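Local coordinates for protein beta-L-arabinobiosidase (Bacteroides thetaiotaomicron, PDB 5MQR) that probably acts as a glycoside hydrolase on arabinose-containing plant pectin and shows a family resemblance to the sialidases, at residues I28-K33 with T346-V351; S36-H41 with S328-P333; S46-V51 with V407-S412; K302-S307 with Y321-N326. All blocks are in the same frame, centred on the assembly; numbering follows the deposited sequence.

Contact 1: residues I28-K33 with T346-V351; sequences IHYTGK and TTLNLV
One face of the Tyr30 ring is covered by its own chain: Gly32 N sits 3.5 Å above the plane, over the centre. The 346-351 segment approaches the same ring obliquely, bringing Thr347 O to 3.3 Å from Tyr30 CE1 and Leu348 CB to 3.4 Å from Tyr30 OH. The contact joins the N-terminal arm of the beta propeller to a four-stranded blade: strand 29-30 runs parallel to strand 344-345, and the chain beyond Tyr345 leads into strand 349-350, an edge of that blade. With CG anti to the backbone N (chi1 175°), the phenol reaches along the peptide of Thr347 and Leu348, and the side chains of Tyr30 and Leu348 cross at about a right angle. The hydroxyl is held by a hydrogen bond to Glu34 O. With an alanine at Tyr30, the Glu34 carbonyl would probably lose its phenolic donor and Leu348 CB its cover, opening a gap beside the blade edge. Beyond the ring, Thr31 and Thr346 lie side by side, while Thr31 OG1 bonds to Glu344. The backbones come closest at Gly32, whose CA is 3.4 Å from Thr346 O; a beta carbon there would clash with this oxygen and with the Tyr30 hydroxyl. One water donates to Thr346 O at 2.8 Å and, weakly, to Tyr30 OH.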
loop_
_atom_site.group_PDB
_atom_site.type_symbol
_atom_site.label_atom_id
_atom_site.label_comp_id
_atom_site.label_asym_id
_atom_site.label_seq_id
_atom_site.Cartn_x
_atom_site.Cartn_y
_atom_site.Cartn_z
ATOM N N ILE A 28 -17.438 -15.805 9.295
ATOM C CA ILE A 28 -16.424 -15.638 8.238
ATOM C C ILE A 28 -17.113 -15.703 6.864
ATOM O O ILE A 28 -17.968 -16.544 6.658
ATOM C CB ILE A 28 -15.288 -16.697 8.341
ATOM C CG1 ILE A 28 -14.430 -16.434 9.599
ATOM C CG2 ILE A 28 -14.418 -16.688 7.086
ATOM C CD1 ILE A 28 -13.418 -17.518 9.952
ATOM N N HIS A 29 -16.758 -14.791 5.962
ATOM C CA HIS A 29 -17.324 -14.746 4.613
ATOM C C HIS A 29 -16.401 -13.993 3.661
ATOM O O HIS A 29 -15.519 -13.232 4.097
ATOM C CB HIS A 29 -18.740 -14.143 4.604
ATOM C CG HIS A 29 -18.817 -12.725 5.085
ATOM N ND1 HIS A 29 -18.492 -12.345 6.376
ATOM C CD2 HIS A 29 -19.201 -11.592 4.449
ATOM C CE1 HIS A 29 -18.648 -11.037 6.501
ATOM N NE2 HIS A 29 -19.091 -10.559 5.352
ATOM N N TYR A 30 -16.578 -14.257 2.368
ATOM C CA TYR A 30 -15.791 -13.630 1.314
ATOM C C TYR A 30 -16.706 -12.813 0.421
ATOM O O TYR A 30 -17.640 -13.355 -0.150
ATOM C CB TYR A 30 -15.094 -14.694 0.482
ATOM C CG TYR A 30 -14.325 -14.174 -0.725
ATOM C CD1 TYR A 30 -13.153 -13.431 -0.571
ATOM C CD2 TYR A 30 -14.755 -14.457 -2.035
ATOM C CE1 TYR A 30 -12.430 -12.978 -1.677
ATOM C CE2 TYR A 30 -14.034 -14.013 -3.140
ATOM C CZ TYR A 30 -12.872 -13.278 -2.957
ATOM O OH TYR A 30 -12.173 -12.813 -4.053
ATOM N N THR A 31 -16.407 -11.517 0.307
ATOM C CA THR A 31 -17.137 -10.581 -0.528
ATOM C C THR A 31 -16.305 -10.057 -1.706
ATOM O O THR A 31 -16.796 -9.240 -2.482
ATOM C CB THR A 31 -17.577 -9.363 0.296
ATOM O OG1 THR A 31 -16.413 -8.690 0.800
ATOM C CG2 THR A 31 -18.505 -9.778 1.440
ATOM N N GLY A 32 -15.057 -10.493 -1.854
ATOM C CA GLY A 32 -14.276 -10.126 -3.020
ATOM C C GLY A 32 -14.952 -10.641 -4.279
ATOM O O GLY A 32 -15.779 -11.577 -4.238
ATOM N N LYS A 33 -14.621 -10.023 -5.403
ATOM C CA LYS A 33 -15.159 -10.472 -6.697
ATOM C C LYS A 33 -14.197 -11.336 -7.490
ATOM O O LYS A 33 -14.583 -11.882 -8.500
ATOM C CB LYS A 33 -15.666 -9.263 -7.505
ATOM C CG LYS A 33 -17.173 -9.099 -7.332
ATOM C CD LYS A 33 -17.635 -7.776 -6.733
ATOM C CE LYS A 33 -18.986 -7.972 -6.004
ATOM N NZ LYS A 33 -19.964 -6.911 -6.379
ATOM N N THR A 346 -11.807 -10.002 1.581
ATOM C CA THR A 346 -12.066 -9.145 0.430
ATOM C C THR A 346 -11.130 -9.324 -0.744
ATOM O O THR A 346 -11.383 -8.741 -1.775
ATOM C CB THR A 346 -12.000 -7.653 0.855
ATOM O OG1 THR A 346 -10.695 -7.350 1.342
ATOM C CG2 THR A 346 -12.999 -7.379 1.976
ATOM N N THR A 347 -10.057 -10.106 -0.604
ATOM C CA THR A 347 -9.066 -10.294 -1.668
ATOM C C THR A 347 -8.847 -11.784 -1.980
ATOM O O THR A 347 -9.188 -12.665 -1.174
ATOM C CB THR A 347 -7.687 -9.691 -1.256
ATOM O OG1 THR A 347 -7.134 -10.417 -0.145
ATOM C CG2 THR A 347 -7.826 -8.204 -0.879
ATOM N N LEU A 348 -8.247 -12.036 -3.139
ATOM C CA LEU A 348 -7.847 -13.379 -3.542
ATOM C C LEU A 348 -6.630 -13.283 -4.438
ATOM O O LEU A 348 -6.703 -12.722 -5.516
ATOM C CB LEU A 348 -8.976 -14.092 -4.264
ATOM C CG LEU A 348 -8.683 -15.546 -4.647
ATOM C CD1 LEU A 348 -8.532 -16.383 -3.387
ATOM C CD2 LEU A 348 -9.776 -16.084 -5.547
ATOM N N ASN A 349 -5.511 -13.805 -3.964
ATOM C CA ASN A 349 -4.240 -13.793 -4.685
ATOM C C ASN A 349 -3.518 -15.126 -4.496
ATOM O O ASN A 349 -3.940 -15.978 -3.702
ATOM C CB ASN A 349 -3.370 -12.651 -4.169
ATOM C CG ASN A 349 -3.969 -11.280 -4.480
ATOM O OD1 ASN A 349 -4.670 -10.702 -3.652
ATOM N ND2 ASN A 349 -3.734 -10.791 -5.692
ATOM N N LEU A 350 -2.444 -15.299 -5.251
ATOM C CA LEU A 350 -1.692 -16.556 -5.297
ATOM C C LEU A 350 -0.629 -16.658 -4.211
ATOM O O LEU A 350 0.079 -15.679 -3.900
ATOM C CB LEU A 350 -1.009 -16.684 -6.657
ATOM C CG LEU A 350 -0.363 -18.041 -6.975
ATOM C CD1 LEU A 350 -1.457 -19.072 -7.220
ATOM C CD2 LEU A 350 0.528 -17.850 -8.187
ATOM N N VAL A 351 -0.528 -17.851 -3.632
ATOM C CA VAL A 351 0.598 -18.233 -2.783
ATOM C C VAL A 351 1.477 -19.193 -3.590
ATOM O O VAL A 351 2.631 -18.889 -3.820
ATOM C CB VAL A 351 0.136 -18.890 -1.470
ATOM C CG1 VAL A 351 1.324 -19.431 -0.676
ATOM C CG2 VAL A 351 -0.655 -17.890 -0.637
HETATM O O HOH W 1 -11.419 -9.472 -4.440
#

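Contact 2: residues S36-H41 with S328-P333; sequences SNPTYH and SEFRWP
Trp332 carries CG between its backbone N and carbonyl carbon (chi1 68°), and this rotation swings the indole across to Pro38, where NE1 donates to Pro38 O at 2.9 Å. The N-H...O angle is 155°; the oxygen lies in the indole plane, while the donor is tilted slightly from the carbonyl plane. The two indole faces are covered from different segments. Phe330 CB lies 3.6 Å above one, offset toward the rim. The other receives the edge of His41 in a T-shaped pair, the imidazole and five-membered ring centroids 5.6 Å apart and their planes at 73°. His41 NE2 is itself hydrogen-bonded to Pro578 O. The loop 328-333 links strands 321-325 and 334-339 of one propeller blade, and the N-terminal arm packs on it through a type I beta turn from Asn37 to Tyr40. An Asx turn reinforces that bend, Asn37 OD1 accepting from Thr39 N with the donor above the carbonyl plane. Across from it, an ST turn at Ser328 ties its OG to Phe330 N, and Pro38 CB rests 3.8 Å from Phe330 CD1. Pro333, entered through a cis peptide bond, closes the other end: its CB lies 3.3 Å from His41 O, and its CD is 3.4 Å from Ser36 OG.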
loop_
_atom_site.group_PDB
_atom_site.type_symbol
_atom_site.label_atom_id
_atom_site.label_comp_id
_atom_site.label_asym_id
_atom_site.label_seq_id
_atom_site.Cartn_x
_atom_site.Cartn_y
_atom_site.Cartn_z
ATOM N N SER A 36 -11.014 -17.818 -8.942
ATOM C CA SER A 36 -9.900 -18.581 -9.491
ATOM C C SER A 36 -10.419 -19.452 -10.656
ATOM O O SER A 36 -11.476 -20.097 -10.549
ATOM C CB SER A 36 -9.270 -19.433 -8.387
ATOM O OG SER A 36 -8.146 -20.122 -8.871
ATOM N N ASN A 37 -9.698 -19.429 -11.772
ATOM C CA ASN A 37 -10.040 -20.175 -12.956
ATOM C C ASN A 37 -9.229 -21.490 -12.983
ATOM O O ASN A 37 -8.031 -21.462 -13.246
ATOM C CB ASN A 37 -9.764 -19.328 -14.211
ATOM C CG ASN A 37 -10.004 -20.098 -15.503
ATOM O OD1 ASN A 37 -10.494 -21.221 -15.488
ATOM N ND2 ASN A 37 -9.643 -19.503 -16.618
ATOM N N PRO A 38 -9.883 -22.645 -12.720
ATOM C CA PRO A 38 -9.165 -23.928 -12.580
ATOM C C PRO A 38 -8.438 -24.455 -13.840
ATOM O O PRO A 38 -7.620 -25.354 -13.730
ATOM C CB PRO A 38 -10.263 -24.905 -12.148
ATOM C CG PRO A 38 -11.509 -24.308 -12.627
ATOM C CD PRO A 38 -11.330 -22.821 -12.560
ATOM N N THR A 39 -8.777 -23.916 -15.010
ATOM C CA THR A 39 -8.085 -24.193 -16.269
ATOM C C THR A 39 -6.590 -23.770 -16.243
ATOM O O THR A 39 -5.789 -24.312 -16.986
ATOM C CB THR A 39 -8.859 -23.539 -17.452
ATOM O OG1 THR A 39 -10.062 -24.278 -17.665
ATOM C CG2 THR A 39 -8.083 -23.573 -18.758
ATOM N N TYR A 40 -6.233 -22.806 -15.395
ATOM C CA TYR A 40 -4.834 -22.511 -15.117
ATOM C C TYR A 40 -4.419 -23.079 -13.765
ATOM O O TYR A 40 -5.179 -23.023 -12.786
ATOM C CB TYR A 40 -4.610 -21.008 -15.084
ATOM C CG TYR A 40 -4.600 -20.291 -16.423
ATOM C CD1 TYR A 40 -5.755 -20.193 -17.214
ATOM C CD2 TYR A 40 -3.449 -19.621 -16.851
ATOM C CE1 TYR A 40 -5.752 -19.487 -18.417
ATOM C CE2 TYR A 40 -3.424 -18.910 -18.043
ATOM C CZ TYR A 40 -4.567 -18.841 -18.826
ATOM O OH TYR A 40 -4.489 -18.120 -20.002
ATOM N N HIS A 41 -3.167 -23.543 -13.694
ATOM C CA HIS A 41 -2.593 -24.045 -12.448
ATOM C C HIS A 41 -2.453 -22.979 -11.389
ATOM O O HIS A 41 -2.560 -23.294 -10.199
ATOM C CB HIS A 41 -1.221 -24.684 -12.673
ATOM C CG HIS A 41 -1.264 -25.956 -13.464
ATOM N ND1 HIS A 41 -0.131 -26.537 -13.971
ATOM C CD2 HIS A 41 -2.294 -26.738 -13.864
ATOM C CE1 HIS A 41 -0.452 -27.633 -14.626
ATOM N NE2 HIS A 41 -1.757 -27.785 -14.566
ATOM N N SER A 328 -11.074 -23.558 -4.964
ATOM C CA SER A 328 -11.379 -24.415 -6.083
ATOM C C SER A 328 -11.870 -25.765 -5.630
ATOM O O SER A 328 -11.632 -26.171 -4.483
ATOM C CB SER A 328 -10.114 -24.586 -6.939
ATOM O OG SER A 328 -10.384 -25.377 -8.087
ATOM N N GLU A 329 -12.559 -26.450 -6.541
ATOM C CA GLU A 329 -12.934 -27.865 -6.346
ATOM C C GLU A 329 -11.771 -28.825 -6.710
ATOM O O GLU A 329 -11.824 -30.012 -6.411
ATOM C CB GLU A 329 -14.203 -28.211 -7.127
ATOM C CG GLU A 329 -15.451 -27.514 -6.576
ATOM C CD GLU A 329 -15.840 -27.991 -5.171
ATOM O OE1 GLU A 329 -15.754 -29.216 -4.917
ATOM O OE2 GLU A 329 -16.201 -27.149 -4.306
ATOM N N PHE A 330 -10.730 -28.281 -7.333
ATOM C CA PHE A 330 -9.481 -28.986 -7.596
ATOM C C PHE A 330 -8.478 -28.479 -6.576
ATOM O O PHE A 330 -8.651 -27.379 -6.026
ATOM C CB PHE A 330 -8.999 -28.687 -9.010
ATOM C CG PHE A 330 -9.998 -29.063 -10.073
ATOM C CD1 PHE A 330 -11.017 -28.187 -10.432
ATOM C CD2 PHE A 330 -9.920 -30.290 -10.708
ATOM C CE1 PHE A 330 -11.937 -28.522 -11.407
ATOM C CE2 PHE A 330 -10.852 -30.652 -11.678
ATOM C CZ PHE A 330 -11.868 -29.761 -12.029
ATOM N N ARG A 331 -7.432 -29.253 -6.311
ATOM C CA ARG A 331 -6.453 -28.839 -5.318
ATOM C C ARG A 331 -5.369 -27.957 -5.905
ATOM O O ARG A 331 -4.196 -28.195 -5.708
ATOM C CB ARG A 331 -5.904 -30.057 -4.570
ATOM C CG ARG A 331 -7.029 -30.866 -3.965
ATOM C CD ARG A 331 -6.530 -31.950 -3.040
ATOM N NE ARG A 331 -7.644 -32.727 -2.499
ATOM C CZ ARG A 331 -7.637 -33.408 -1.349
ATOM N NH1 ARG A 331 -6.555 -33.464 -0.571
ATOM N NH2 ARG A 331 -8.742 -34.046 -0.965
ATOM N N TRP A 332 -5.777 -26.889 -6.581
ATOM C CA TRP A 332 -4.855 -25.860 -7.061
ATOM C C TRP A 332 -5.619 -24.590 -7.451
ATOM O O TRP A 332 -6.795 -24.668 -7.703
ATOM C CB TRP A 332 -4.092 -26.362 -8.280
ATOM C CG TRP A 332 -4.910 -26.561 -9.539
ATOM C CD1 TRP A 332 -5.309 -25.597 -10.422
ATOM C CD2 TRP A 332 -5.373 -27.801 -10.073
ATOM N NE1 TRP A 332 -5.988 -26.164 -11.484
ATOM C CE2 TRP A 332 -6.056 -27.514 -11.282
ATOM C CE3 TRP A 332 -5.275 -29.133 -9.655
ATOM C CZ2 TRP A 332 -6.651 -28.517 -12.071
ATOM C CZ3 TRP A 332 -5.860 -30.140 -10.455
ATOM C CH2 TRP A 332 -6.528 -29.823 -11.645
ATOM N N PRO A 333 -4.981 -23.429 -7.476
ATOM C CA PRO A 333 -3.707 -23.168 -6.800
ATOM C C PRO A 333 -3.895 -23.111 -5.293
ATOM O O PRO A 333 -4.980 -23.389 -4.787
ATOM C CB PRO A 333 -3.334 -21.785 -7.312
ATOM C CG PRO A 333 -4.680 -21.116 -7.460
ATOM C CD PRO A 333 -5.662 -22.179 -7.853
#

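Contact 3: residues S46-V51 with V407-S412; sequences SPVVGV and VQINAS
A type II beta turn from Val48 to Val51, just ahead of strand 52-57, meets the chain leaving strand 397-403, with Val48 and Val49 set against Val407, Gln408 and Ile409. Val49 N donates to Gln408 O at 2.9 Å; the bond is almost straight (171°), with the donor nearly along the C=O axis. Water 2 adds a second tie, donating a hydrogen bond to Val49 O and accepting one from Gln408 N. On one flank, Val48 CG1, anti to its carbonyl carbon (chi1 -59°), touches two methyl groups, Val407 CG1 at 3.6 Å and Ile409 CD1 at 3.7 Å. Both pairs cross obliquely. Strand 52-57 pairs antiparallel with 397-403, so an early strand completes a late blade, as in the closure of beta propellers, and this contact lies at the entry and exit of that pair. On the other flank, Val49 CG2 comes 3.7 Å from Gln408 O and 3.8 Å from Asn410 O. Gly50 takes the positive phi the turn requires, and Asn432 bonds to both Val48 O and Gly50 N. Lys464 NZ gathers three oxygens from the two segments: Ser46 OG, Pro47 O and Ile409 O.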
loop_
_atom_site.group_PDB
_atom_site.type_symbol
_atom_site.label_atom_id
_atom_site.label_comp_id
_atom_site.label_asym_id
_atom_site.label_seq_id
_atom_site.Cartn_x
_atom_site.Cartn_y
_atom_site.Cartn_z
ATOM N N SER A 46 -2.800 -13.357 -9.517
ATOM C CA SER A 46 -1.534 -12.704 -9.329
ATOM C C SER A 46 -1.110 -12.946 -7.892
ATOM O O SER A 46 -1.949 -12.947 -6.990
ATOM C CB SER A 46 -1.656 -11.199 -9.588
ATOM O OG SER A 46 -0.375 -10.581 -9.616
ATOM N N PRO A 47 0.182 -13.180 -7.669
ATOM C CA PRO A 47 0.644 -13.432 -6.312
ATOM C C PRO A 47 0.799 -12.170 -5.523
ATOM O O PRO A 47 0.976 -11.119 -6.109
ATOM C CB PRO A 47 2.015 -14.079 -6.519
ATOM C CG PRO A 47 2.510 -13.460 -7.790
ATOM C CD PRO A 47 1.274 -13.301 -8.651
ATOM N N VAL A 48 0.757 -12.298 -4.197
ATOM C CA VAL A 48 1.198 -11.229 -3.320
ATOM C C VAL A 48 2.719 -11.061 -3.447
ATOM O O VAL A 48 3.414 -11.959 -3.927
ATOM C CB VAL A 48 0.710 -11.405 -1.871
ATOM C CG1 VAL A 48 -0.822 -11.455 -1.841
ATOM C CG2 VAL A 48 1.294 -12.636 -1.203
ATOM N N VAL A 49 3.231 -9.886 -3.071
ATOM C CA VAL A 49 4.669 -9.573 -3.196
ATOM C C VAL A 49 5.489 -10.467 -2.261
ATOM O O VAL A 49 5.168 -10.630 -1.073
ATOM C CB VAL A 49 4.983 -8.095 -2.844
ATOM C CG1 VAL A 49 6.488 -7.836 -2.779
ATOM C CG2 VAL A 49 4.331 -7.138 -3.842
ATOM N N GLY A 50 6.558 -11.032 -2.811
ATOM C CA GLY A 50 7.613 -11.608 -2.000
ATOM C C GLY A 50 7.382 -12.991 -1.445
ATOM O O GLY A 50 8.052 -13.360 -0.504
ATOM N N VAL A 51 6.461 -13.764 -2.023
ATOM C CA VAL A 51 6.174 -15.105 -1.540
ATOM C C VAL A 51 7.332 -16.010 -1.936
ATOM O O VAL A 51 7.709 -16.068 -3.112
ATOM C CB VAL A 51 4.873 -15.703 -2.098
ATOM C CG1 VAL A 51 4.603 -17.071 -1.472
ATOM C CG2 VAL A 51 3.697 -14.807 -1.791
ATOM N N VAL A 407 0.842 -7.980 4.222
ATOM C CA VAL A 407 0.722 -8.624 2.915
ATOM C C VAL A 407 0.462 -7.563 1.853
ATOM O O VAL A 407 -0.512 -6.877 1.935
ATOM C CB VAL A 407 -0.391 -9.683 2.917
ATOM C CG1 VAL A 407 -0.445 -10.405 1.555
ATOM C CG2 VAL A 407 -0.189 -10.684 4.073
ATOM N N GLN A 408 1.357 -7.419 0.890
ATOM C CA GLN A 408 1.257 -6.413 -0.172
ATOM C C GLN A 408 0.779 -7.105 -1.448
ATOM O O GLN A 408 1.344 -8.106 -1.816
ATOM C CB GLN A 408 2.636 -5.810 -0.480
ATOM C CG GLN A 408 2.998 -4.458 0.086
ATOM C CD GLN A 408 4.400 -4.057 -0.362
ATOM O OE1 GLN A 408 5.402 -4.588 0.145
ATOM N NE2 GLN A 408 4.483 -3.180 -1.364
ATOM N N ILE A 409 -0.221 -6.549 -2.124
ATOM C CA ILE A 409 -0.692 -7.060 -3.403
ATOM C C ILE A 409 0.169 -6.528 -4.564
ATOM O O ILE A 409 0.621 -7.303 -5.409
ATOM C CB ILE A 409 -2.163 -6.685 -3.709
ATOM C CG1 ILE A 409 -3.104 -6.992 -2.540
ATOM C CG2 ILE A 409 -2.632 -7.376 -4.982
ATOM C CD1 ILE A 409 -2.919 -8.356 -1.941
ATOM N N ASN A 410 0.359 -5.217 -4.633
ATOM C CA ASN A 410 1.071 -4.607 -5.754
ATOM C C ASN A 410 2.390 -4.060 -5.322
ATOM O O ASN A 410 2.581 -3.737 -4.167
ATOM C CB ASN A 410 0.257 -3.472 -6.351
ATOM C CG ASN A 410 -1.104 -3.922 -6.802
ATOM O OD1 ASN A 410 -1.277 -4.978 -7.414
ATOM N ND2 ASN A 410 -2.088 -3.124 -6.484
ATOM N N ALA A 411 3.304 -3.953 -6.268
ATOM C CA ALA A 411 4.586 -3.359 -6.014
ATOM C C ALA A 411 4.385 -1.837 -6.096
ATOM O O ALA A 411 3.703 -1.356 -7.006
ATOM C CB ALA A 411 5.584 -3.828 -7.048
ATOM N N SER A 412 4.955 -1.103 -5.149
ATOM C CA SER A 412 4.823 0.345 -5.095
ATOM C C SER A 412 5.999 1.075 -5.765
ATOM O O SER A 412 5.966 2.295 -5.917
ATOM C CB SER A 412 4.675 0.799 -3.643
ATOM O OG SER A 412 5.879 0.698 -2.928
HETATM O O HOH W 2 3.532 -9.390 0.964
#

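Contact 4: residues K302-S307 with Y321-N326; sequences KGFVNS and YATVYN
Tyr325 begins its contact with the 302-307 loop at CB, which lies 3.6 Å from Asn306 ND2. Next along the side chain, CD2 and CE2 turn one ring edge toward Val305 O, which lies near the ring plane, 3.2 Å from Tyr325 CE2. Toward the phenol end, CE1 meets Phe304 CE2, and CZ lies 3.5 Å from Phe304 CD2; the two rings are oblique, their planes 58° apart. At the tip, OH is hydrogen-bonded to Ser337 OG and to water 3, which accepts from Val305 N. A phenylalanine at Tyr325 would keep the ring packing but would probably leave Ser337 OG and that water without this partner. Asn306, with CG anti to its backbone N (chi1 -168°), sends ND2 to Asn326 O at 3.0 Å, the acceptor lying in the amide plane. The same nitrogen donates to water 4, which bridges back to Asn326 N and OD1, while Asn326 ND2 is hydrogen-bonded to Pro369 O. Thr323 OG1 sits at the edge of Phe304, 3.6 Å from its CE2. Strand 321-325 runs between strands 311-315 and 334-339 of its propeller blade, and Ile311 of the first of these touches Phe304, Asn306 and Tyr325.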
loop_
_atom_site.group_PDB
_atom_site.type_symbol
_atom_site.label_atom_id
_atom_site.label_comp_id
_atom_site.label_asym_id
_atom_site.label_seq_id
_atom_site.Cartn_x
_atom_site.Cartn_y
_atom_site.Cartn_z
ATOM N N LYS A 302 -19.885 -18.055 3.449
ATOM C CA LYS A 302 -20.515 -17.563 2.226
ATOM C C LYS A 302 -19.465 -16.913 1.350
ATOM O O LYS A 302 -18.573 -16.206 1.844
ATOM C CB LYS A 302 -21.678 -16.594 2.526
ATOM C CG LYS A 302 -22.870 -17.337 3.112
ATOM C CD LYS A 302 -24.131 -16.501 3.291
ATOM C CE LYS A 302 -25.267 -17.407 3.813
ATOM N NZ LYS A 302 -26.624 -16.768 3.702
ATOM N N GLY A 303 -19.536 -17.220 0.067
ATOM C CA GLY A 303 -18.632 -16.653 -0.915
ATOM C C GLY A 303 -17.300 -17.374 -1.118
ATOM O O GLY A 303 -16.683 -17.229 -2.194
ATOM N N PHE A 304 -16.836 -18.106 -0.105
ATOM C CA PHE A 304 -15.594 -18.864 -0.218
ATOM C C PHE A 304 -15.779 -20.020 -1.205
ATOM O O PHE A 304 -16.774 -20.757 -1.167
ATOM C CB PHE A 304 -15.112 -19.412 1.148
ATOM C CG PHE A 304 -14.267 -18.459 1.922
ATOM C CD1 PHE A 304 -14.840 -17.557 2.815
ATOM C CD2 PHE A 304 -12.890 -18.459 1.769
ATOM C CE1 PHE A 304 -14.056 -16.649 3.520
ATOM C CE2 PHE A 304 -12.096 -17.577 2.493
ATOM C CZ PHE A 304 -12.686 -16.664 3.363
ATOM N N VAL A 305 -14.820 -20.135 -2.112
ATOM C CA VAL A 305 -14.703 -21.297 -2.973
ATOM C C VAL A 305 -13.624 -22.166 -2.332
ATOM O O VAL A 305 -12.476 -21.758 -2.218
ATOM C CB VAL A 305 -14.355 -20.876 -4.423
ATOM C CG1 VAL A 305 -14.355 -22.079 -5.364
ATOM C CG2 VAL A 305 -15.360 -19.818 -4.879
ATOM N N ASN A 306 -14.027 -23.356 -1.902
ATOM C CA ASN A 306 -13.187 -24.255 -1.158
ATOM C C ASN A 306 -13.899 -25.580 -1.142
ATOM O O ASN A 306 -15.132 -25.662 -1.227
ATOM C CB ASN A 306 -12.944 -23.752 0.281
ATOM C CG ASN A 306 -11.837 -24.516 1.010
ATOM O OD1 ASN A 306 -12.041 -25.001 2.124
ATOM N ND2 ASN A 306 -10.673 -24.647 0.378
ATOM N N SER A 307 -13.109 -26.629 -1.031
ATOM C CA SER A 307 -13.646 -27.971 -1.088
ATOM C C SER A 307 -13.001 -28.780 0.035
ATOM O O SER A 307 -13.130 -28.411 1.196
ATOM C CB SER A 307 -13.421 -28.529 -2.502
ATOM O OG SER A 307 -13.810 -29.876 -2.596
ATOM N N TYR A 321 -5.893 -10.367 9.340
ATOM C CA TYR A 321 -6.200 -11.764 9.236
ATOM C C TYR A 321 -5.998 -12.240 7.791
ATOM O O TYR A 321 -6.049 -11.434 6.853
ATOM C CB TYR A 321 -7.627 -11.986 9.728
ATOM C CG TYR A 321 -7.798 -11.698 11.218
ATOM C CD1 TYR A 321 -8.041 -10.398 11.686
ATOM C CD2 TYR A 321 -7.730 -12.714 12.145
ATOM C CE1 TYR A 321 -8.216 -10.131 13.046
ATOM C CE2 TYR A 321 -7.891 -12.462 13.494
ATOM C CZ TYR A 321 -8.133 -11.160 13.939
ATOM O OH TYR A 321 -8.288 -10.934 15.279
ATOM N N ALA A 322 -5.728 -13.539 7.644
ATOM C CA ALA A 322 -5.533 -14.178 6.355
ATOM C C ALA A 322 -6.050 -15.620 6.373
ATOM O O ALA A 322 -5.946 -16.325 7.384
ATOM C CB ALA A 322 -4.068 -14.165 5.947
ATOM N N THR A 323 -6.612 -16.037 5.235
ATOM C CA THR A 323 -6.942 -17.439 4.987
ATOM C C THR A 323 -6.095 -17.926 3.829
ATOM O O THR A 323 -5.831 -17.160 2.907
ATOM C CB THR A 323 -8.430 -17.642 4.677
ATOM O OG1 THR A 323 -8.897 -16.554 3.870
ATOM C CG2 THR A 323 -9.206 -17.685 5.934
ATOM N N VAL A 324 -5.643 -19.176 3.907
ATOM C CA VAL A 324 -4.870 -19.830 2.849
ATOM C C VAL A 324 -5.562 -21.142 2.534
ATOM O O VAL A 324 -5.921 -21.893 3.433
ATOM C CB VAL A 324 -3.404 -20.045 3.278
ATOM C CG1 VAL A 324 -2.599 -20.736 2.188
ATOM C CG2 VAL A 324 -2.777 -18.686 3.601
ATOM N N TYR A 325 -5.809 -21.374 1.253
ATOM C CA TYR A 325 -6.686 -22.449 0.812
ATOM C C TYR A 325 -6.625 -22.636 -0.686
ATOM O O TYR A 325 -6.145 -21.770 -1.398
ATOM C CB TYR A 325 -8.141 -22.184 1.216
ATOM C CG TYR A 325 -8.790 -20.905 0.685
ATOM C CD1 TYR A 325 -8.414 -19.647 1.160
ATOM C CD2 TYR A 325 -9.808 -20.953 -0.255
ATOM C CE1 TYR A 325 -9.030 -18.474 0.703
ATOM C CE2 TYR A 325 -10.421 -19.787 -0.721
ATOM C CZ TYR A 325 -10.030 -18.552 -0.234
ATOM O OH TYR A 325 -10.606 -17.418 -0.701
ATOM N N ASN A 326 -7.144 -23.774 -1.142
ATOM C CA ASN A 326 -7.425 -24.012 -2.563
ATOM C C ASN A 326 -8.790 -23.371 -2.855
ATOM O O ASN A 326 -9.782 -23.854 -2.343
ATOM C CB ASN A 326 -7.456 -25.515 -2.896
ATOM C CG ASN A 326 -6.148 -26.228 -2.534
ATOM O OD1 ASN A 326 -6.069 -26.967 -1.520
ATOM N ND2 ASN A 326 -5.113 -26.016 -3.356
HETATM O O HOH W 3 -12.724 -17.968 -2.583
HETATM O O HOH W 4 -8.000 -26.199 0.207
#

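Contacts 1 and 4 lie side by side, centres about 7 Å apart, and are tied by a probable hydrogen bond from Tyr30 N to Lys302 O at 2.8 Å. Contact 4 continues into contact 2 where Asn326 ND2 meets Pro333 O at 3.0 Å, and Leu350 packs on Pro333 to join contacts 1 and 2. Toward contact 3, Ser46 O receives both Leu350 N and Asn349 ND2. The N-terminal arm thus follows one blade before entering the closing strand of the propeller. Side chains of contacts 1, 2 and 3 (Leu348, Ser36 and Pro47) lie about 8, 9 and 8 Å from the bound sodium ion, whose site includes Gln44, Glu494 and Asn495.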